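Local structure of ABC transporter, substrate-binding protein (Streptococcus pneumoniae, 5G5Y) at residues W121-G126 with N338-Y343; A328-L333 with P383-D388; S12-K17 with L374-E379; H63-S68 with A306-V311. The protein captures short- and long-chain fructooligosaccharides, preferring tetrasaccharides and larger, and serves as the solute-binding component of the FusABC-MsmK ABC import system. All blocks are in the same frame, centred on the assembly; numbering follows the deposited sequence.

Three of the four contacts hold substrate-binding residues, and contact 2 lies beside them. Contacts 1 and 2 are buried and share helix 332-340 and one sheet, in which strands 121-123 and 384-386 are neighbours; in contact 1, Asn-339 and a water hold Glu-123, the water also reaching Trp-340, whereas contact 2 rests on a tyrosine ring against a strand backbone. Contact 3 is a surface contact, an ST turn on the end of helix 370-378, and meets contact 1 through Arg-375 and Asn-339. Contact 4, partly buried at another sheet's edge, uses a backbone bond, a backbone N-H to a carboxylate and two close acids, and touches contact 1 where Lys-309 packs on Trp-121.

Contact 1. Residues W121-G126 with N338-Y343; sequences WIEELG and NNWGTY. With ZN (zinc ion), chain J.
Glu-123 OE2 is gripped by two donors in the substrate-binding site of this family 1 solute-binding protein, where strand 121-123 faces the C-terminal end of helix 332-340. Asn-339 ND2 gives it a nearly straight bond of 2.7 Å (171° at the hydrogen), received on the anti lone pair, and a water adds a second at 3.0 Å from its oxygen to OE2. The same water accepts from Trp-340 NE1 at 2.8 Å in the plane of the indole, so it joins two residues known to bind substrate. The Asn-339 amide works in both directions: while ND2 serves the carboxylate, OD1 accepts from Trp-121 NE1 at 2.9 Å. OD1 lies in the plane of the Trp-121 indole, but the donor NE1 stands above the carbonyl plane of the amide. These two bonds together restrain the flip of the amide, whose plane stands 75° from the carboxylate. Glu-123 reaches the helix because its CG is anti to the backbone N (chi1 -174°) and the chain continues extended. The relay probably holds the acid and the indole of Trp-340 ready for sugar. Just past the strand, Glu-124 binds a zinc ion through OE1, with Asp-127 as a further ligand. Leu-125 CD2 meets the Trp-340 ring at its edge, near the ring plane, 4.5 Å from CH2.

Contact 2. Residues A328-L333 with P383-D388; sequences AQYAPL and PLAILD
The backbones of 328-333 and 383-388 come closest at Tyr-330 and Leu-384, whose CA atoms are 5.0 Å apart, where the link between helices 319-329 and 332-340 passes an outer strand of a three-stranded mixed sheet. Ala-331 occupies the N-cap position of the second helix, and strand 384-386 runs parallel to its neighbour 121-123. No direct hydrogen bond crosses between the segments; instead one water donates to Tyr-330 O at 2.7 Å and to Ala-385 O, fastening the turn to the strand. The main side-chain contact is made by the Tyr-330 ring, which lies slantwise against the backbone of Pro-383 to Ala-385. Its CE1 is 3.4 Å from Leu-384 C, Pro-383 O lies over one face, and Ala-385 CB meets the ring in its plane, 3.9 Å from CD1. At the far end of the ring, Pro-383 CB packs against the phenol, 3.4 Å from Tyr-330 OH. The hydroxyl itself is hydrogen-bonded to Pro-120 O, so the tyrosine also ties the helix link to the chain entering strand 121-123. A CG placed anti to the carbonyl carbon (chi1 -74°) directs the ring to the strand. Gln-329 touches with its root alone: the chain bends at chi2 and carries its amide off to Trp-325 O and Asn-338 ND2, leaving CB 3.3 Å from Pro-383 O.

Contact 3. Residues S12-K17 with L374-E379; sequences SPLSPK and LRQKTE
An ST turn within a type I beta turn, Ser-12 to Ser-15, sets the loop after strand 3-10 against the C-terminal end of helix 370-378. Ser-12 OG has two roles: it accepts from Leu-14 N at 3.0 Å, closing the ST turn, and donates across the contact to Gln-376 OE1 at 2.9 Å. With OG anti to the backbone N (chi1 161°), the hydroxyl can reach both partners; it meets the amide oxygen 18° from the carbonyl plane. Leu-14 CD1 also approaches this oxygen, while the leucine CB lies by Lys-377 CG at 4.1 Å. A water accepts from Ser-12 N and donates to Gln-376 O, 2.8 Å from its oxygen, adding a second polar connection. The helix end carries substrate-binding residues as well: Arg-375 NE forms a salt bridge with Glu-379 OE1 at 2.9 Å, although its hydrogen bond is bent and weak. Arg-375 NH2 also bonds Asn-339 O, which ties this end of the helix to helix 332-340. Ser-15 packs by its methylene, with CB 3.6 Å from Gln-376 O.

Contact 4. Residues H63-S68 with A306-V311; sequences HNDGAS and ARDKMV
The His-63 ring receives Met-310 SD at its edge, close to the ring plane: the sulfur lies 3.9 Å from CD2 and 77° off the ring normal. Trp-38 forms an edge-to-face pair with the same imidazole, and Thr-9 OG1 bonds its ND1. The carboxylates of Asp-65 and Asp-308 are turned 72° against each other, their OD2 atoms 2.7 Å apart. Ala-67 N donates to Asp-308 OD2 at 3.2 Å from above the carboxylate plane, while Asp-65 OD1 has a salt bridge to Arg-49. This is the edge of a four-stranded mixed sheet, where His-63 and Met-310 form an antiparallel non-hydrogen-bonded pair; in a classic beta bulge, Lys-309 and Met-310 both face Phe-119, on another neighbouring stretch of chain. Asn-64 N donates to Lys-309 O at 2.8 Å. The Lys-309 chain, bent at chi2 (-61°), runs alongside Asn-64 and points the same way; a water links their ends, accepting from Lys-309 NZ at 2.6 Å and donating to Asn-64 OD1, which also receives Gly-382 N. The short carboxylate separation suggests that one of the two acids holds a proton, and the bridging water and the side-by-side Asn-64 probably help orient the amine of Lys-309, a residue that binds substrate.

Contact 1. Residues W121-G126 with N338-Y343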
loop_
_atom_site.group_PDB
_atom_site.type_symbol
_atom_site.label_atom_id
_atom_site.label_comp_id
_atom_site.label_asym_id
_atom_site.label_seq_id
_atom_site.Cartn_x
_atom_site.Cartn_y
_atom_site.Cartn_z
ATOM N N TRP A 121 5.315 -5.850 -10.577
ATOM C CA TRP A 121 3.912 -5.393 -10.628
ATOM C C TRP A 121 3.908 -3.883 -10.392
ATOM O O TRP A 121 4.446 -3.409 -9.380
ATOM C CB TRP A 121 3.083 -6.113 -9.562
ATOM C CG TRP A 121 1.702 -5.579 -9.290
ATOM C CD1 TRP A 121 0.556 -5.883 -9.979
ATOM C CD2 TRP A 121 1.303 -4.732 -8.194
ATOM N NE1 TRP A 121 -0.528 -5.259 -9.382
ATOM C CE2 TRP A 121 -0.096 -4.569 -8.278
ATOM C CE3 TRP A 121 1.991 -4.138 -7.124
ATOM C CZ2 TRP A 121 -0.808 -3.800 -7.367
ATOM C CZ3 TRP A 121 1.283 -3.368 -6.221
ATOM C CH2 TRP A 121 -0.094 -3.182 -6.361
ATOM N N ILE A 122 3.272 -3.151 -11.307
ATOM C CA ILE A 122 3.085 -1.719 -11.210
ATOM C C ILE A 122 1.589 -1.427 -11.345
ATOM O O ILE A 122 0.962 -1.798 -12.355
ATOM C CB ILE A 122 3.857 -0.960 -12.317
ATOM C CG1 ILE A 122 5.389 -1.166 -12.199
ATOM C CG2 ILE A 122 3.537 0.522 -12.247
ATOM C CD1 ILE A 122 6.173 -0.862 -13.472
ATOM N N GLU A 123 1.029 -0.756 -10.346
ATOM C CA GLU A 123 -0.372 -0.313 -10.382
ATOM C C GLU A 123 -0.457 1.123 -9.921
ATOM O O GLU A 123 -0.473 1.404 -8.698
ATOM C CB GLU A 123 -1.256 -1.197 -9.507
ATOM C CG GLU A 123 -2.752 -0.929 -9.572
ATOM C CD GLU A 123 -3.530 -1.661 -8.472
ATOM O OE1 GLU A 123 -3.547 -1.166 -7.318
ATOM O OE2 GLU A 123 -4.104 -2.750 -8.727
ATOM N N GLU A 124 -0.546 2.049 -10.871
ATOM C CA GLU A 124 -0.722 3.465 -10.532
ATOM C C GLU A 124 -2.213 3.784 -10.434
ATOM O O GLU A 124 -2.970 3.521 -11.375
ATOM C CB GLU A 124 -0.063 4.339 -11.585
ATOM C CG GLU A 124 1.442 4.095 -11.653
ATOM C CD GLU A 124 2.129 5.094 -12.573
ATOM O OE1 GLU A 124 1.393 5.753 -13.347
ATOM O OE2 GLU A 124 3.381 5.202 -12.515
ATOM N N LEU A 125 -2.652 4.211 -9.242
ATOM C CA LEU A 125 -4.016 4.779 -9.054
ATOM C C LEU A 125 -3.783 6.181 -8.541
ATOM O O LEU A 125 -3.616 6.424 -7.326
ATOM C CB LEU A 125 -4.836 3.943 -8.085
ATOM C CG LEU A 125 -5.374 2.638 -8.643
ATOM C CD1 LEU A 125 -5.764 1.709 -7.512
ATOM C CD2 LEU A 125 -6.540 2.907 -9.585
ATOM N N GLY A 126 -3.663 7.091 -9.500
ATOM C CA GLY A 126 -3.117 8.387 -9.257
ATOM C C GLY A 126 -1.611 8.433 -9.300
ATOM O O GLY A 126 -0.946 7.451 -8.988
ATOM N N ASN A 338 -4.987 -8.938 -16.465
ATOM C CA ASN A 338 -4.233 -9.812 -15.560
ATOM C C ASN A 338 -4.391 -9.393 -14.098
ATOM O O ASN A 338 -4.484 -10.234 -13.200
ATOM C CB ASN A 338 -2.750 -9.866 -15.924
ATOM C CG ASN A 338 -2.494 -10.611 -17.230
ATOM O OD1 ASN A 338 -3.422 -11.083 -17.898
ATOM N ND2 ASN A 338 -1.228 -10.681 -17.617
ATOM N N ASN A 339 -4.462 -8.090 -13.892
ATOM C CA ASN A 339 -4.580 -7.510 -12.560
ATOM C C ASN A 339 -5.997 -7.689 -11.988
ATOM O O ASN A 339 -6.150 -7.929 -10.799
ATOM C CB ASN A 339 -4.266 -6.016 -12.629
ATOM C CG ASN A 339 -3.969 -5.393 -11.255
ATOM O OD1 ASN A 339 -3.168 -5.914 -10.491
ATOM N ND2 ASN A 339 -4.584 -4.259 -10.968
ATOM N N TRP A 340 -7.014 -7.485 -12.821
ATOM C CA TRP A 340 -8.377 -7.275 -12.324
ATOM C C TRP A 340 -9.468 -8.254 -12.778
ATOM O O TRP A 340 -10.507 -8.326 -12.108
ATOM C CB TRP A 340 -8.838 -5.838 -12.623
ATOM C CG TRP A 340 -8.330 -4.794 -11.697
ATOM C CD1 TRP A 340 -8.220 -4.883 -10.320
ATOM C CD2 TRP A 340 -7.936 -3.460 -12.036
ATOM N NE1 TRP A 340 -7.734 -3.685 -9.796
ATOM C CE2 TRP A 340 -7.565 -2.795 -10.820
ATOM C CE3 TRP A 340 -7.827 -2.761 -13.233
ATOM C CZ2 TRP A 340 -7.070 -1.484 -10.798
ATOM C CZ3 TRP A 340 -7.369 -1.434 -13.193
ATOM C CH2 TRP A 340 -7.000 -0.824 -11.988
ATOM N N GLY A 341 -9.287 -8.921 -13.920
ATOM C CA GLY A 341 -10.301 -9.823 -14.462
ATOM C C GLY A 341 -10.476 -9.679 -15.946
ATOM O O GLY A 341 -9.648 -9.075 -16.614
ATOM N N THR A 342 -11.561 -10.223 -16.490
ATOM C CA THR A 342 -11.709 -10.201 -17.930
ATOM C C THR A 342 -13.167 -9.945 -18.385
ATOM O O THR A 342 -14.003 -9.559 -17.596
ATOM C CB THR A 342 -11.048 -11.463 -18.543
ATOM O OG1 THR A 342 -10.968 -11.332 -19.967
ATOM C CG2 THR A 342 -11.816 -12.752 -18.153
ATOM N N TYR A 343 -13.397 -10.124 -19.677
ATOM C CA TYR A 343 -14.654 -9.831 -20.349
ATOM C C TYR A 343 -15.039 -11.048 -21.183
ATOM O O TYR A 343 -14.184 -11.897 -21.495
ATOM C CB TYR A 343 -14.452 -8.653 -21.330
ATOM C CG TYR A 343 -13.500 -8.995 -22.460
ATOM C CD1 TYR A 343 -12.116 -8.834 -22.305
ATOM C CD2 TYR A 343 -13.969 -9.588 -23.653
ATOM C CE1 TYR A 343 -11.233 -9.211 -23.305
ATOM C CE2 TYR A 343 -13.093 -9.949 -24.665
ATOM C CZ TYR A 343 -11.722 -9.763 -24.476
ATOM O OH TYR A 343 -10.848 -10.119 -25.450
HETATM ZN ZN ZN J . 2.036 7.667 -14.035
HETATM O O HOH W 1 -6.703 -2.814 -7.300
HETATM O O HOH W 2 1.187 7.723 -16.198
#

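Contact 2. Residues A328-L333 with P383-D388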
loop_
_atom_site.group_PDB
_atom_site.type_symbol
_atom_site.label_atom_id
_atom_site.label_comp_id
_atom_site.label_asym_id
_atom_site.label_seq_id
_atom_site.Cartn_x
_atom_site.Cartn_y
_atom_site.Cartn_z
ATOM N N ALA A 328 4.274 -9.878 -23.316
ATOM C CA ALA A 328 2.873 -9.839 -23.700
ATOM C C ALA A 328 2.015 -9.432 -22.470
ATOM O O ALA A 328 0.955 -8.831 -22.631
ATOM C CB ALA A 328 2.467 -11.172 -24.259
ATOM N N GLN A 329 2.504 -9.720 -21.255
ATOM C CA GLN A 329 1.766 -9.380 -20.030
ATOM C C GLN A 329 1.772 -7.866 -19.765
ATOM O O GLN A 329 0.858 -7.371 -19.102
ATOM C CB GLN A 329 2.275 -10.104 -18.809
ATOM C CG GLN A 329 2.585 -11.581 -19.013
ATOM C CD GLN A 329 1.475 -12.338 -19.740
ATOM O OE1 GLN A 329 0.311 -12.264 -19.361
ATOM N NE2 GLN A 329 1.833 -13.046 -20.818
ATOM N N TYR A 330 2.788 -7.168 -20.286
ATOM C CA TYR A 330 2.951 -5.722 -20.180
ATOM C C TYR A 330 2.258 -4.904 -21.276
ATOM O O TYR A 330 2.270 -3.681 -21.216
ATOM C CB TYR A 330 4.446 -5.361 -20.124
ATOM C CG TYR A 330 5.091 -5.687 -18.820
ATOM C CD1 TYR A 330 4.793 -4.945 -17.658
ATOM C CD2 TYR A 330 6.010 -6.716 -18.714
ATOM C CE1 TYR A 330 5.386 -5.252 -16.440
ATOM C CE2 TYR A 330 6.640 -7.014 -17.496
ATOM C CZ TYR A 330 6.319 -6.271 -16.361
ATOM O OH TYR A 330 6.922 -6.578 -15.157
ATOM N N ALA A 331 1.656 -5.558 -22.290
ATOM C CA ALA A 331 0.724 -4.852 -23.179
ATOM C C ALA A 331 -0.401 -4.288 -22.295
ATOM O O ALA A 331 -0.929 -5.011 -21.435
ATOM C CB ALA A 331 0.161 -5.786 -24.262
ATOM N N PRO A 332 -0.743 -3.003 -22.451
ATOM C CA PRO A 332 -1.703 -2.331 -21.533
ATOM C C PRO A 332 -3.031 -3.089 -21.278
ATOM O O PRO A 332 -3.423 -3.288 -20.124
ATOM C CB PRO A 332 -1.966 -1.006 -22.235
ATOM C CG PRO A 332 -0.675 -0.738 -22.934
ATOM C CD PRO A 332 -0.202 -2.056 -23.449
ATOM N N LEU A 333 -3.705 -3.540 -22.346
ATOM C CA LEU A 333 -4.978 -4.293 -22.156
ATOM C C LEU A 333 -4.771 -5.614 -21.413
ATOM O O LEU A 333 -5.642 -6.074 -20.652
ATOM C CB LEU A 333 -5.683 -4.562 -23.485
ATOM C CG LEU A 333 -6.651 -3.477 -23.982
ATOM C CD1 LEU A 333 -7.043 -3.825 -25.419
ATOM C CD2 LEU A 333 -7.908 -3.343 -23.137
ATOM N N PRO A 383 3.600 -10.429 -13.477
ATOM C CA PRO A 383 4.217 -9.152 -13.842
ATOM C C PRO A 383 3.301 -8.364 -14.784
ATOM O O PRO A 383 2.739 -8.924 -15.752
ATOM C CB PRO A 383 5.505 -9.593 -14.534
ATOM C CG PRO A 383 5.118 -10.867 -15.214
ATOM C CD PRO A 383 4.135 -11.543 -14.285
ATOM N N LEU A 384 3.147 -7.071 -14.520
ATOM C CA LEU A 384 2.241 -6.232 -15.267
ATOM C C LEU A 384 2.422 -4.774 -14.880
ATOM O O LEU A 384 3.050 -4.437 -13.832
ATOM C CB LEU A 384 0.761 -6.676 -15.026
ATOM C CG LEU A 384 0.176 -6.502 -13.606
ATOM C CD1 LEU A 384 -0.383 -5.110 -13.384
ATOM C CD2 LEU A 384 -0.910 -7.574 -13.317
ATOM N N ALA A 385 1.868 -3.903 -15.714
ATOM C CA ALA A 385 1.874 -2.483 -15.440
ATOM C C ALA A 385 0.623 -1.779 -15.887
ATOM O O ALA A 385 0.219 -1.898 -17.044
ATOM C CB ALA A 385 3.060 -1.796 -16.068
ATOM N N ILE A 386 0.049 -1.033 -14.943
ATOM C CA ILE A 386 -1.059 -0.102 -15.194
ATOM C C ILE A 386 -0.593 1.287 -14.778
ATOM O O ILE A 386 -0.308 1.548 -13.589
ATOM C CB ILE A 386 -2.323 -0.488 -14.434
ATOM C CG1 ILE A 386 -2.702 -1.942 -14.766
ATOM C CG2 ILE A 386 -3.490 0.426 -14.797
ATOM C CD1 ILE A 386 -3.776 -2.520 -13.872
ATOM N N LEU A 387 -0.502 2.160 -15.766
ATOM C CA LEU A 387 -0.050 3.535 -15.563
ATOM C C LEU A 387 -1.282 4.414 -15.462
ATOM O O LEU A 387 -2.347 4.094 -16.014
ATOM C CB LEU A 387 0.857 4.000 -16.694
ATOM C CG LEU A 387 2.096 3.135 -16.922
ATOM C CD1 LEU A 387 3.002 3.752 -17.955
ATOM C CD2 LEU A 387 2.851 2.885 -15.628
ATOM N N ASP A 388 -1.125 5.508 -14.729
ATOM C CA ASP A 388 -2.198 6.447 -14.533
ATOM C C ASP A 388 -2.717 7.037 -15.854
ATOM O O ASP A 388 -3.900 7.318 -15.958
ATOM C CB ASP A 388 -1.773 7.523 -13.558
ATOM C CG ASP A 388 -2.952 8.325 -13.029
ATOM O OD1 ASP A 388 -3.838 7.741 -12.372
ATOM O OD2 ASP A 388 -2.968 9.554 -13.268
HETATM O O HOH W 3 1.051 -1.956 -19.493
#

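Contact 3. Residues S12-K17 with L374-E379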
loop_
_atom_site.group_PDB
_atom_site.type_symbol
_atom_site.label_atom_id
_atom_site.label_comp_id
_atom_site.label_asym_id
_atom_site.label_seq_id
_atom_site.Cartn_x
_atom_site.Cartn_y
_atom_site.Cartn_z
ATOM N N SER A 12 -5.313 -17.901 -6.016
ATOM C CA SER A 12 -6.339 -18.030 -4.966
ATOM C C SER A 12 -6.939 -19.451 -4.973
ATOM O O SER A 12 -7.142 -20.029 -6.046
ATOM C CB SER A 12 -7.460 -17.008 -5.193
ATOM O OG SER A 12 -8.651 -17.341 -4.498
ATOM N N PRO A 13 -7.236 -20.004 -3.783
ATOM C CA PRO A 13 -7.976 -21.288 -3.715
ATOM C C PRO A 13 -9.350 -21.239 -4.383
ATOM O O PRO A 13 -9.867 -22.274 -4.748
ATOM C CB PRO A 13 -8.103 -21.579 -2.211
ATOM C CG PRO A 13 -7.654 -20.361 -1.497
ATOM C CD PRO A 13 -6.955 -19.428 -2.454
ATOM N N LEU A 14 -9.928 -20.055 -4.570
ATOM C CA LEU A 14 -11.172 -19.946 -5.318
ATOM C C LEU A 14 -10.996 -20.167 -6.818
ATOM O O LEU A 14 -11.990 -20.410 -7.517
ATOM C CB LEU A 14 -11.811 -18.596 -5.069
ATOM C CG LEU A 14 -12.158 -18.260 -3.616
ATOM C CD1 LEU A 14 -12.780 -16.872 -3.595
ATOM C CD2 LEU A 14 -13.108 -19.276 -2.990
ATOM N N SER A 15 -9.754 -20.048 -7.319
ATOM C CA SER A 15 -9.487 -20.227 -8.764
ATOM C C SER A 15 -9.261 -21.698 -9.108
ATOM O O SER A 15 -9.000 -22.498 -8.227
ATOM C CB SER A 15 -8.282 -19.385 -9.173
ATOM O OG SER A 15 -7.127 -19.851 -8.538
ATOM N N PRO A 16 -9.313 -22.059 -10.396
ATOM C CA PRO A 16 -9.156 -23.465 -10.769
ATOM C C PRO A 16 -7.797 -24.049 -10.443
ATOM O O PRO A 16 -6.797 -23.340 -10.488
ATOM C CB PRO A 16 -9.385 -23.463 -12.290
ATOM C CG PRO A 16 -10.085 -22.205 -12.574
ATOM C CD PRO A 16 -9.635 -21.213 -11.557
ATOM N N LYS A 17 -7.737 -25.344 -10.126
ATOM C CA LYS A 17 -6.437 -25.977 -9.825
ATOM C C LYS A 17 -5.451 -25.857 -11.002
ATOM O O LYS A 17 -4.254 -25.686 -10.789
ATOM C CB LYS A 17 -6.584 -27.453 -9.469
ATOM C CG LYS A 17 -7.529 -27.765 -8.321
ATOM C CD LYS A 17 -6.975 -27.438 -6.950
ATOM C CE LYS A 17 -8.083 -26.989 -5.986
ATOM N NZ LYS A 17 -8.361 -25.518 -6.048
ATOM N N LEU A 374 -15.092 -12.799 -7.683
ATOM C CA LEU A 374 -14.920 -12.932 -9.116
ATOM C C LEU A 374 -13.492 -12.532 -9.542
ATOM O O LEU A 374 -12.904 -13.162 -10.436
ATOM C CB LEU A 374 -15.955 -12.138 -9.866
ATOM C CG LEU A 374 -15.853 -12.215 -11.392
ATOM C CD1 LEU A 374 -16.038 -13.657 -11.854
ATOM C CD2 LEU A 374 -16.879 -11.277 -11.992
ATOM N N ARG A 375 -12.915 -11.534 -8.869
ATOM C CA ARG A 375 -11.551 -11.105 -9.217
ATOM C C ARG A 375 -10.570 -12.273 -8.964
ATOM O O ARG A 375 -9.769 -12.639 -9.837
ATOM C CB ARG A 375 -11.130 -9.879 -8.436
ATOM C CG ARG A 375 -9.709 -9.466 -8.775
ATOM C CD ARG A 375 -9.185 -8.347 -7.888
ATOM N NE ARG A 375 -7.817 -7.984 -8.297
ATOM C CZ ARG A 375 -7.097 -6.992 -7.758
ATOM N NH1 ARG A 375 -7.601 -6.244 -6.790
ATOM N NH2 ARG A 375 -5.870 -6.730 -8.198
ATOM N N GLN A 376 -10.667 -12.868 -7.784
ATOM C CA GLN A 376 -9.812 -14.006 -7.418
ATOM C C GLN A 376 -9.953 -15.193 -8.350
ATOM O O GLN A 376 -8.992 -15.910 -8.558
ATOM C CB GLN A 376 -10.106 -14.484 -6.006
ATOM C CG GLN A 376 -9.534 -13.673 -4.889
ATOM C CD GLN A 376 -10.228 -14.093 -3.612
ATOM O OE1 GLN A 376 -9.920 -15.158 -3.071
ATOM N NE2 GLN A 376 -11.257 -13.331 -3.195
ATOM N N LYS A 377 -11.164 -15.413 -8.869
ATOM C CA LYS A 377 -11.420 -16.504 -9.793
ATOM C C LYS A 377 -10.889 -16.289 -11.199
ATOM O O LYS A 377 -10.658 -17.276 -11.905
ATOM C CB LYS A 377 -12.925 -16.811 -9.880
ATOM C CG LYS A 377 -13.552 -17.338 -8.607
ATOM C CD LYS A 377 -15.044 -17.563 -8.885
ATOM C CE LYS A 377 -15.848 -17.969 -7.676
ATOM N NZ LYS A 377 -17.302 -17.887 -7.996
ATOM N N THR A 378 -10.691 -15.021 -11.605
ATOM C CA THR A 378 -10.474 -14.659 -13.021
ATOM C C THR A 378 -9.179 -13.889 -13.328
ATOM O O THR A 378 -8.730 -13.920 -14.469
ATOM C CB THR A 378 -11.699 -13.899 -13.602
ATOM O OG1 THR A 378 -11.905 -12.631 -12.956
ATOM C CG2 THR A 378 -12.996 -14.773 -13.444
ATOM N N GLU A 379 -8.627 -13.177 -12.343
ATOM C CA GLU A 379 -7.335 -12.504 -12.480
ATOM C C GLU A 379 -6.210 -13.533 -12.589
ATOM O O GLU A 379 -6.369 -14.709 -12.225
ATOM C CB GLU A 379 -7.036 -11.600 -11.250
ATOM C CG GLU A 379 -6.602 -12.391 -10.017
ATOM C CD GLU A 379 -6.593 -11.585 -8.709
ATOM O OE1 GLU A 379 -6.317 -10.371 -8.740
ATOM O OE2 GLU A 379 -6.872 -12.173 -7.636
HETATM O O HOH W 4 -6.235 -16.459 -8.578
#

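Contact 4. Residues H63-S68 with A306-V311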
loop_
_atom_site.group_PDB
_atom_site.type_symbol
_atom_site.label_atom_id
_atom_site.label_comp_id
_atom_site.label_asym_id
_atom_site.label_seq_id
_atom_site.Cartn_x
_atom_site.Cartn_y
_atom_site.Cartn_z
ATOM N N HIS A 63 6.139 -17.481 -11.463
ATOM C CA HIS A 63 5.147 -16.482 -11.836
ATOM C C HIS A 63 4.331 -16.093 -10.608
ATOM O O HIS A 63 3.955 -16.946 -9.808
ATOM C CB HIS A 63 4.290 -17.082 -12.920
ATOM C CG HIS A 63 3.112 -16.282 -13.332
ATOM N ND1 HIS A 63 1.896 -16.402 -12.718
ATOM C CD2 HIS A 63 2.932 -15.420 -14.359
ATOM C CE1 HIS A 63 1.014 -15.619 -13.317
ATOM N NE2 HIS A 63 1.615 -15.027 -14.329
ATOM N N ASN A 64 4.060 -14.806 -10.461
ATOM C CA ASN A 64 3.275 -14.288 -9.337
ATOM C C ASN A 64 3.970 -14.557 -8.012
ATOM O O ASN A 64 3.356 -14.858 -7.009
ATOM C CB ASN A 64 1.832 -14.845 -9.390
ATOM C CG ASN A 64 0.809 -13.915 -8.783
ATOM O OD1 ASN A 64 0.958 -12.691 -8.833
ATOM N ND2 ASN A 64 -0.273 -14.482 -8.251
ATOM N N ASP A 65 5.274 -14.380 -8.027
ATOM C CA ASP A 65 6.168 -14.837 -6.978
ATOM C C ASP A 65 6.171 -14.070 -5.652
ATOM O O ASP A 65 6.389 -14.689 -4.584
ATOM C CB ASP A 65 7.601 -14.798 -7.519
ATOM C CG ASP A 65 8.632 -15.426 -6.543
ATOM O OD1 ASP A 65 8.257 -16.250 -5.628
ATOM O OD2 ASP A 65 9.816 -15.082 -6.710
ATOM N N GLY A 66 6.061 -12.751 -5.709
ATOM C CA GLY A 66 6.123 -11.911 -4.479
ATOM C C GLY A 66 7.292 -12.047 -3.480
ATOM O O GLY A 66 7.109 -11.800 -2.298
ATOM N N ALA A 67 8.491 -12.389 -3.919
ATOM C CA ALA A 67 9.604 -12.589 -2.978
ATOM C C ALA A 67 10.127 -11.288 -2.365
ATOM O O ALA A 67 9.997 -10.237 -2.976
ATOM C CB ALA A 67 10.736 -13.266 -3.676
ATOM N N SER A 68 10.739 -11.388 -1.184
ATOM C CA SER A 68 11.419 -10.262 -0.547
ATOM C C SER A 68 12.773 -9.951 -1.242
ATOM O O SER A 68 13.333 -10.786 -1.975
ATOM C CB SER A 68 11.658 -10.561 0.933
ATOM O OG SER A 68 12.719 -11.497 1.064
ATOM N N ALA A 306 5.535 -3.708 -6.742
ATOM C CA ALA A 306 6.217 -4.870 -6.156
ATOM C C ALA A 306 7.295 -5.276 -7.071
ATOM O O ALA A 306 7.041 -5.516 -8.255
ATOM C CB ALA A 306 5.236 -6.005 -5.928
ATOM N N ARG A 307 8.519 -5.365 -6.541
ATOM C CA ARG A 307 9.691 -5.581 -7.352
ATOM C C ARG A 307 9.660 -6.907 -8.127
ATOM O O ARG A 307 10.145 -6.971 -9.259
ATOM C CB ARG A 307 10.968 -5.575 -6.485
ATOM C CG ARG A 307 12.132 -4.948 -7.203
ATOM C CD ARG A 307 13.373 -4.778 -6.349
ATOM N NE ARG A 307 13.127 -4.346 -4.974
ATOM C CZ ARG A 307 12.984 -3.090 -4.552
ATOM N NH1 ARG A 307 13.042 -2.068 -5.394
ATOM N NH2 ARG A 307 12.772 -2.870 -3.239
ATOM N N ASP A 308 9.092 -7.942 -7.502
ATOM C CA ASP A 308 9.107 -9.282 -8.054
ATOM C C ASP A 308 7.740 -9.937 -8.128
ATOM O O ASP A 308 7.175 -10.379 -7.119
ATOM C CB ASP A 308 10.065 -10.153 -7.244
ATOM C CG ASP A 308 9.946 -11.610 -7.571
ATOM O OD1 ASP A 308 9.605 -11.988 -8.744
ATOM O OD2 ASP A 308 10.219 -12.392 -6.634
ATOM N N LYS A 309 7.203 -9.988 -9.328
ATOM C CA LYS A 309 6.128 -10.890 -9.638
ATOM C C LYS A 309 6.503 -11.925 -10.694
ATOM O O LYS A 309 5.620 -12.628 -11.183
ATOM C CB LYS A 309 4.884 -10.120 -10.055
ATOM C CG LYS A 309 4.194 -9.386 -8.948
ATOM C CD LYS A 309 3.683 -10.241 -7.805
ATOM C CE LYS A 309 3.092 -9.340 -6.743
ATOM N NZ LYS A 309 2.155 -10.096 -5.899
ATOM N N MET A 310 7.777 -12.002 -11.064
ATOM C CA MET A 310 8.284 -13.088 -11.919
ATOM C C MET A 310 9.776 -13.074 -11.917
ATOM O O MET A 310 10.359 -12.018 -12.057
ATOM C CB MET A 310 7.834 -12.942 -13.358
ATOM C CG MET A 310 8.055 -14.178 -14.214
ATOM S SD MET A 310 6.583 -14.501 -15.171
ATOM C CE MET A 310 7.093 -15.917 -16.176
ATOM N N VAL A 311 10.391 -14.245 -11.729
ATOM C CA VAL A 311 11.820 -14.452 -11.894
ATOM C C VAL A 311 12.052 -15.600 -12.902
ATOM O O VAL A 311 11.197 -16.449 -13.102
ATOM C CB VAL A 311 12.529 -14.785 -10.586
ATOM C CG1 VAL A 311 12.490 -13.616 -9.607
ATOM C CG2 VAL A 311 11.957 -16.028 -9.916
HETATM O O HOH W 5 0.226 -10.571 -7.531
HETATM O O HOH W 6 8.287 -8.414 -4.670
#